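PDB 6NCW: beta-galacturonidase from Eisenbergiella tayi, which hydrolyses beta-galacturonides as a family 2 glycoside hydrolase, and may also act on beta-glucuronides. Local coordinates for residues Gly148-Ser153 with Ala235-Ala240; Gly184-Glu189 with Leu198-Glu203. All blocks are in the same frame, centred on the assembly; numbering follows the deposited sequence.

Contact 1: Gly148-Ser153 with Ala235-Ala240; sequences GEAYLS and AVLRTA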
ATOM      1  N   GLY A 148      -8.192 -55.892   9.653  1.00 36.18           N
ATOM      2  CA  GLY A 148      -8.344 -57.274  10.018  1.00 37.48           C
ATOM      3  C   GLY A 148      -7.013 -57.905  10.350  1.00 44.71           C
ATOM      4  O   GLY A 148      -6.159 -57.298  11.011  1.00 41.58           O
ATOM      5  N   GLU A 149      -6.833 -59.143   9.882  1.00 46.48           N
ATOM      6  CA  GLU A 149      -5.597 -59.875  10.120  1.00 48.16           C
ATOM      7  C   GLU A 149      -4.467 -59.443   9.198  1.00 40.26           C
ATOM      8  O   GLU A 149      -3.298 -59.618   9.559  1.00 44.84           O
ATOM      9  CB  GLU A 149      -5.841 -61.382   9.969  1.00 53.18           C
ATOM     10  CG  GLU A 149      -6.699 -61.967  11.079  1.00 54.74           C
ATOM     11  CD  GLU A 149      -6.024 -61.860  12.441  1.00 62.83           C
ATOM     12  OE1 GLU A 149      -5.295 -62.807  12.814  1.00 64.74           O
ATOM     13  OE2 GLU A 149      -6.209 -60.824  13.129  1.00 61.44           O
ATOM     14  N   ALA A 150      -4.786 -58.877   8.033  1.00 41.76           N
ATOM     15  CA  ALA A 150      -3.777 -58.446   7.070  1.00 42.38           C
ATOM     16  C   ALA A 150      -4.369 -57.363   6.177  1.00 42.02           C
ATOM     17  O   ALA A 150      -5.588 -57.277   6.006  1.00 33.02           O
ATOM     18  CB  ALA A 150      -3.275 -59.619   6.224  1.00 43.52           C
ATOM     19  N   TYR A 151      -3.488 -56.544   5.591  1.00 36.78           N
ATOM     20  CA  TYR A 151      -3.943 -55.413   4.790  1.00 34.08           C
ATOM     21  C   TYR A 151      -2.936 -55.074   3.695  1.00 31.56           C
ATOM     22  O   TYR A 151      -1.756 -55.429   3.763  1.00 30.83           O
ATOM     23  CB  TYR A 151      -4.197 -54.177   5.663  1.00 33.57           C
ATOM     24  CG  TYR A 151      -2.953 -53.534   6.240  1.00 34.10           C
ATOM     25  CD1 TYR A 151      -2.374 -52.409   5.636  1.00 37.86           C
ATOM     26  CD2 TYR A 151      -2.368 -54.029   7.398  1.00 36.37           C
ATOM     27  CE1 TYR A 151      -1.237 -51.811   6.166  1.00 32.43           C
ATOM     28  CE2 TYR A 151      -1.235 -53.440   7.935  1.00 41.07           C
ATOM     29  CZ  TYR A 151      -0.676 -52.332   7.317  1.00 36.34           C
ATOM     30  OH  TYR A 151       0.445 -51.757   7.864  1.00 35.45           O
ATOM     31  N   LEU A 152      -3.431 -54.362   2.689  1.00 31.24           N
ATOM     32  CA  LEU A 152      -2.621 -53.912   1.562  1.00 30.90           C
ATOM     33  C   LEU A 152      -1.911 -52.609   1.936  1.00 35.20           C
ATOM     34  O   LEU A 152      -2.552 -51.571   2.120  1.00 32.71           O
ATOM     35  CB  LEU A 152      -3.508 -53.739   0.333  1.00 30.34           C
ATOM     36  CG  LEU A 152      -4.141 -55.075  -0.080  1.00 35.22           C
ATOM     37  CD1 LEU A 152      -5.020 -54.960  -1.312  1.00 31.44           C
ATOM     38  CD2 LEU A 152      -3.040 -56.097  -0.312  1.00 34.29           C
ATOM     39  N   SER A 153      -0.582 -52.665   2.034  1.00 32.46           N
ATOM     40  CA  SER A 153       0.217 -51.511   2.432  1.00 31.12           C
ATOM     41  C   SER A 153       0.391 -50.496   1.292  1.00 31.61           C
ATOM     42  O   SER A 153       0.329 -49.285   1.529  1.00 35.63           O
ATOM     43  CB  SER A 153       1.566 -51.998   2.952  1.00 34.43           C
ATOM     44  OG  SER A 153       2.507 -50.946   2.970  1.00 44.83           O
ATOM     45  N   ALA A 235      -7.078 -53.185  -5.976  1.00 31.92           N
ATOM     46  CA  ALA A 235      -6.552 -54.452  -5.497  1.00 37.01           C
ATOM     47  C   ALA A 235      -7.417 -54.924  -4.337  1.00 37.25           C
ATOM     48  O   ALA A 235      -7.552 -54.216  -3.333  1.00 39.11           O
ATOM     49  CB  ALA A 235      -5.089 -54.320  -5.074  1.00 32.55           C
ATOM     50  N   VAL A 236      -8.005 -56.113  -4.472  1.00 36.53           N
ATOM     51  CA  VAL A 236      -8.816 -56.707  -3.411  1.00 36.44           C
ATOM     52  C   VAL A 236      -8.081 -57.932  -2.877  1.00 34.66           C
ATOM     53  O   VAL A 236      -7.771 -58.861  -3.632  1.00 37.43           O
ATOM     54  CB  VAL A 236     -10.232 -57.052  -3.897  1.00 36.71           C
ATOM     55  CG1 VAL A 236     -11.050 -57.694  -2.768  1.00 36.83           C
ATOM     56  CG2 VAL A 236     -10.932 -55.791  -4.402  1.00 31.39           C
ATOM     57  N   LEU A 237      -7.756 -57.905  -1.590  1.00 31.65           N
ATOM     58  CA  LEU A 237      -7.155 -59.038  -0.907  1.00 37.93           C
ATOM     59  C   LEU A 237      -8.258 -59.942  -0.364  1.00 44.62           C
ATOM     60  O   LEU A 237      -9.184 -59.466   0.306  1.00 41.23           O
ATOM     61  CB  LEU A 237      -6.253 -58.559   0.228  1.00 39.23           C
ATOM     62  CG  LEU A 237      -5.657 -59.612   1.171  1.00 42.16           C
ATOM     63  CD1 LEU A 237      -4.562 -60.433   0.512  1.00 34.33           C
ATOM     64  CD2 LEU A 237      -5.127 -58.940   2.437  1.00 41.10           C
ATOM     65  N   ARG A 238      -8.167 -61.238  -0.677  1.00 46.24           N
ATOM     66  CA  ARG A 238      -9.078 -62.256  -0.160  1.00 45.75           C
ATOM     67  C   ARG A 238      -8.281 -63.322   0.573  1.00 47.61           C
ATOM     68  O   ARG A 238      -7.342 -63.891   0.010  1.00 42.68           O
ATOM     69  CB  ARG A 238      -9.891 -62.904  -1.279  1.00 47.22           C
ATOM     70  CG  ARG A 238     -10.929 -61.982  -1.880  1.00 48.02           C
ATOM     71  CD  ARG A 238     -11.581 -62.600  -3.105  1.00 66.88           C
ATOM     72  NE  ARG A 238     -12.246 -61.581  -3.917  1.00 73.30           N
ATOM     73  CZ  ARG A 238     -13.519 -61.226  -3.777  1.00 67.58           C
ATOM     74  NH1 ARG A 238     -14.279 -61.818  -2.862  1.00 65.65           N
ATOM     75  NH2 ARG A 238     -14.031 -60.284  -4.558  1.00 63.21           N
ATOM     76  N   THR A 239      -8.658 -63.586   1.827  1.00 50.02           N
ATOM     77  CA  THR A 239      -8.109 -64.659   2.644  1.00 53.94           C
ATOM     78  C   THR A 239      -9.184 -65.728   2.870  1.00 57.38           C
ATOM     79  O   THR A 239     -10.137 -65.845   2.082  1.00 57.03           O
ATOM     80  CB  THR A 239      -7.577 -64.090   3.967  1.00 56.48           C
ATOM     81  OG1 THR A 239      -8.673 -63.582   4.742  1.00 60.52           O
ATOM     82  CG2 THR A 239      -6.572 -62.979   3.720  1.00 50.06           C
ATOM     83  N   ALA A 240      -9.039 -66.492   3.953  1.00 61.17           N
ATOM     84  CA  ALA A 240     -10.069 -67.432   4.396  1.00 58.69           C
ATOM     85  C   ALA A 240     -11.244 -66.703   5.063  1.00 61.46           C
ATOM     86  O   ALA A 240     -12.381 -66.739   4.579  1.00 60.26           O
ATOM     87  CB  ALA A 240      -9.478 -68.434   5.347  1.00 56.24           C
TER
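Leu152 and Leu237 reach each other through different first torsions. In Leu152, CG stands anti to the carbonyl carbon (chi1 -62°), which carries both methyls across to the other strand; in Leu237, CG is anti to the backbone N (chi1 173°) and swings CD2 toward Ala150. The branched end of Leu152 therefore comes down on the root of Leu237, with CD2 4.1 Å from Leu237 CB, rather than meeting its methyls end on. Its second methyl reaches further along, where Leu152 CD1 lies 3.8 Å from Ala235 CB and 3.3 Å from Ala235 O, a close van der Waals approach to a carbonyl. One step back, Leu237 CD2 packs over the backbone of Ala150, 4.0 Å from Ala150 O, and 4.3 Å from Ala150 CB. On each strand an alanine and a leucine two residues apart point at the partner, and each leucine reaches the alanine opposite. The side chains that meet are all apolar, though two methyls also lie against backbone carbonyls, and the strand axes, 7.8 Å apart and nearly antiparallel at 159°, are too distant for backbone pairing. Ile172 and Val174 of strand 165-176 and Ile247 of strand 245-251 pack against Leu152, while Val186 of strand 182-190 touches Ala235 and Leu237. The contact thus joins edge strand 150-162 of one sheet to strand 227-238 of the facing sheet in the immunoglobulin-like beta-sandwich.

Contact 2: Gly184-Glu189 with Leu198-Glu203; sequences GSVEVE and LPIVLE
Val186 lays its CG2 methyl against the side chain of Ile200, 3.7 Å from Ile200 CG1, on the face of the sheet that Leu198 shares. The two branched chains meet at a slant, a diagonal contact on one face between successive hydrogen-bonded pairs: the bridge partner of Val186 is Leu198, and that of Ile200 is Gly184. Ile200 CG1 lies anti to its carbonyl carbon (chi1 -55°), which directs it along the strand toward Val186, while Ile200 CB sits beside the backbone of Gly184, 3.5 Å from Gly184 O. Four backbone hydrogen bonds zip the strands together. Around Val186 and Leu198 both are short: Leu198 N to Val186 O measures 2.7 Å, and Val186 N to Leu198 O measures 2.8 Å. Around Gly184 and Ile200 the two differ: Ile200 N to Gly184 O is 2.7 Å, but the return bond from Gly184 N to Ile200 O is longer at 3.1 Å and more bent, 140° at the hydrogen. Between these pairs Ser185 faces Pro199 as a non-hydrogen-bonded pair, a site suited to proline, which has no N-H to give. Ser185 CA adds a C-H...O contact to Leu198 O at 3.1 Å. Leu198 and Ile200 continue onto Phe210 of strand 207-216, and Val186 onto Ile172. This is a beta hairpin of strands 182-190 and 193-202, lying within a larger antiparallel sheet, with its apolar face turned into the interior of the family 2 immunoglobulin-like beta-sandwich.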
ATOM      1  N   GLY A 184      -3.879 -66.498   0.723  1.00 49.12           N
ATOM      2  CA  GLY A 184      -4.928 -65.784   0.030  1.00 45.02           C
ATOM      3  C   GLY A 184      -4.455 -65.370  -1.349  1.00 47.99           C
ATOM      4  O   GLY A 184      -3.424 -65.833  -1.839  1.00 46.56           O
ATOM      5  N   SER A 185      -5.238 -64.484  -1.961  1.00 42.59           N
ATOM      6  CA  SER A 185      -4.893 -63.944  -3.265  1.00 41.71           C
ATOM      7  C   SER A 185      -5.200 -62.447  -3.293  1.00 46.46           C
ATOM      8  O   SER A 185      -5.905 -61.917  -2.426  1.00 41.24           O
ATOM      9  CB  SER A 185      -5.632 -64.681  -4.394  1.00 38.52           C
ATOM     10  OG  SER A 185      -7.012 -64.339  -4.443  1.00 39.36           O
ATOM     11  N   VAL A 186      -4.646 -61.762  -4.290  1.00 42.97           N
ATOM     12  CA  VAL A 186      -4.967 -60.366  -4.550  1.00 36.23           C
ATOM     13  C   VAL A 186      -5.453 -60.252  -5.987  1.00 34.83           C
ATOM     14  O   VAL A 186      -4.760 -60.679  -6.918  1.00 35.47           O
ATOM     15  CB  VAL A 186      -3.765 -59.443  -4.290  1.00 36.87           C
ATOM     16  CG1 VAL A 186      -4.050 -58.050  -4.825  1.00 35.69           C
ATOM     17  CG2 VAL A 186      -3.492 -59.380  -2.811  1.00 37.22           C
ATOM     18  N   GLU A 187      -6.649 -59.688  -6.162  1.00 32.84           N
ATOM     19  CA  GLU A 187      -7.236 -59.467  -7.474  1.00 37.50           C
ATOM     20  C   GLU A 187      -7.103 -57.993  -7.863  1.00 35.40           C
ATOM     21  O   GLU A 187      -7.507 -57.107  -7.104  1.00 35.16           O
ATOM     22  CB  GLU A 187      -8.708 -59.886  -7.490  1.00 34.50           C
ATOM     23  CG  GLU A 187      -9.371 -59.637  -8.837  1.00 43.67           C
ATOM     24  CD  GLU A 187     -10.780 -60.198  -8.939  1.00 55.72           C
ATOM     25  OE1 GLU A 187     -11.287 -60.315 -10.082  1.00 48.82           O
ATOM     26  OE2 GLU A 187     -11.377 -60.512  -7.882  1.00 59.79           O
ATOM     27  N   VAL A 188      -6.579 -57.740  -9.061  1.00 36.17           N
ATOM     28  CA  VAL A 188      -6.184 -56.399  -9.495  1.00 31.80           C
ATOM     29  C   VAL A 188      -6.958 -56.050 -10.758  1.00 37.29           C
ATOM     30  O   VAL A 188      -6.882 -56.774 -11.762  1.00 39.62           O
ATOM     31  CB  VAL A 188      -4.670 -56.297  -9.749  1.00 31.73           C
ATOM     32  CG1 VAL A 188      -4.316 -54.909 -10.282  1.00 35.20           C
ATOM     33  CG2 VAL A 188      -3.885 -56.598  -8.499  1.00 25.77           C
ATOM     34  N   GLU A 189      -7.691 -54.941 -10.713  1.00 31.20           N
ATOM     35  CA  GLU A 189      -8.396 -54.413 -11.872  1.00 34.72           C
ATOM     36  C   GLU A 189      -7.970 -52.975 -12.127  1.00 36.44           C
ATOM     37  O   GLU A 189      -7.738 -52.209 -11.183  1.00 35.50           O
ATOM     38  CB  GLU A 189      -9.908 -54.488 -11.676  1.00 39.01           C
ATOM     39  CG  GLU A 189     -10.396 -55.905 -11.367  1.00 44.54           C
ATOM     40  CD  GLU A 189     -11.872 -56.122 -11.676  1.00 56.14           C
ATOM     41  OE1 GLU A 189     -12.273 -57.299 -11.868  1.00 64.03           O
ATOM     42  OE2 GLU A 189     -12.628 -55.121 -11.727  1.00 57.62           O
ATOM     43  N   LEU A 198      -3.001 -62.411  -8.016  1.00 41.78           N
ATOM     44  CA  LEU A 198      -1.718 -62.832  -7.475  1.00 43.47           C
ATOM     45  C   LEU A 198      -1.940 -63.730  -6.273  1.00 47.42           C
ATOM     46  O   LEU A 198      -2.629 -63.319  -5.326  1.00 45.83           O
ATOM     47  CB  LEU A 198      -0.885 -61.620  -7.073  1.00 43.33           C
ATOM     48  CG  LEU A 198      -0.286 -60.815  -8.224  1.00 44.09           C
ATOM     49  CD1 LEU A 198       0.573 -59.671  -7.689  1.00 37.42           C
ATOM     50  CD2 LEU A 198       0.536 -61.752  -9.121  1.00 43.01           C
ATOM     51  N   PRO A 199      -1.402 -64.947  -6.257  1.00 51.32           N
ATOM     52  CA  PRO A 199      -1.481 -65.758  -5.035  1.00 46.04           C
ATOM     53  C   PRO A 199      -0.503 -65.244  -3.990  1.00 45.23           C
ATOM     54  O   PRO A 199       0.650 -64.930  -4.291  1.00 46.87           O
ATOM     55  CB  PRO A 199      -1.125 -67.171  -5.515  1.00 46.48           C
ATOM     56  CG  PRO A 199      -0.320 -66.963  -6.772  1.00 52.01           C
ATOM     57  CD  PRO A 199      -0.814 -65.677  -7.395  1.00 50.28           C
ATOM     58  N   ILE A 200      -0.985 -65.149  -2.752  1.00 45.08           N
ATOM     59  CA  ILE A 200      -0.249 -64.551  -1.641  1.00 48.08           C
ATOM     60  C   ILE A 200       0.019 -65.632  -0.607  1.00 48.72           C
ATOM     61  O   ILE A 200      -0.896 -66.375  -0.230  1.00 44.02           O
ATOM     62  CB  ILE A 200      -1.031 -63.391  -0.985  1.00 46.44           C
ATOM     63  CG1 ILE A 200      -1.422 -62.326  -2.004  1.00 48.01           C
ATOM     64  CG2 ILE A 200      -0.225 -62.765   0.127  1.00 44.79           C
ATOM     65  CD1 ILE A 200      -0.259 -61.702  -2.682  1.00 45.18           C
ATOM     66  N   VAL A 201       1.259 -65.696  -0.129  1.00 48.86           N
ATOM     67  CA  VAL A 201       1.609 -66.487   1.042  1.00 48.66           C
ATOM     68  C   VAL A 201       2.526 -65.644   1.918  1.00 49.28           C
ATOM     69  O   VAL A 201       3.610 -65.236   1.479  1.00 49.90           O
ATOM     70  CB  VAL A 201       2.288 -67.817   0.680  1.00 47.35           C
ATOM     71  CG1 VAL A 201       2.846 -68.454   1.937  1.00 55.55           C
ATOM     72  CG2 VAL A 201       1.296 -68.750   0.007  1.00 54.59           C
ATOM     73  N   LEU A 202       2.097 -65.385   3.151  1.00 49.79           N
ATOM     74  CA  LEU A 202       2.856 -64.594   4.104  1.00 50.36           C
ATOM     75  C   LEU A 202       3.087 -65.408   5.367  1.00 54.58           C
ATOM     76  O   LEU A 202       2.145 -65.986   5.916  1.00 54.05           O
ATOM     77  CB  LEU A 202       2.122 -63.297   4.446  1.00 50.15           C
ATOM     78  CG  LEU A 202       2.007 -62.259   3.331  1.00 47.28           C
ATOM     79  CD1 LEU A 202       0.908 -61.280   3.658  1.00 38.53           C
ATOM     80  CD2 LEU A 202       3.329 -61.541   3.183  1.00 42.64           C
ATOM     81  N   GLU A 203       4.334 -65.445   5.824  1.00 54.15           N
ATOM     82  CA  GLU A 203       4.629 -65.990   7.138  1.00 53.99           C
ATOM     83  C   GLU A 203       4.220 -64.985   8.216  1.00 57.93           C
ATOM     84  O   GLU A 203       3.985 -63.801   7.945  1.00 57.18           O
ATOM     85  CB  GLU A 203       6.117 -66.348   7.250  1.00 56.15           C
ATOM     86  CG  GLU A 203       6.595 -67.387   6.210  1.00 60.08           C
ATOM     87  CD  GLU A 203       5.914 -68.757   6.363  1.00 69.25           C
ATOM     88  OE1 GLU A 203       5.949 -69.319   7.483  1.00 71.12           O
ATOM     89  OE2 GLU A 203       5.337 -69.272   5.369  1.00 66.51           O
TER

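From the N terminus, the chain enters strand 150-162, turns back antiparallel in 165-176, then crosses to the facing sheet in the hairpin of contact 2, which closes a short excursion of eight residues, the two strand ends and the turn between them. It then returns through 207-216 before strand 227-238 reaches back to 148-153, closing the much longer loop of contact 1. Contact 2 is thus nested inside contact 1. Their centres are 8 Å apart, and they meet where strands 182-190 and 227-238 run side by side: Val236 N and Arg238 N probably donate to Glu187 O and Ser185 O. Contact 2 joins neighbours within one sheet, whereas contact 1 ties that sheet to the opposing one.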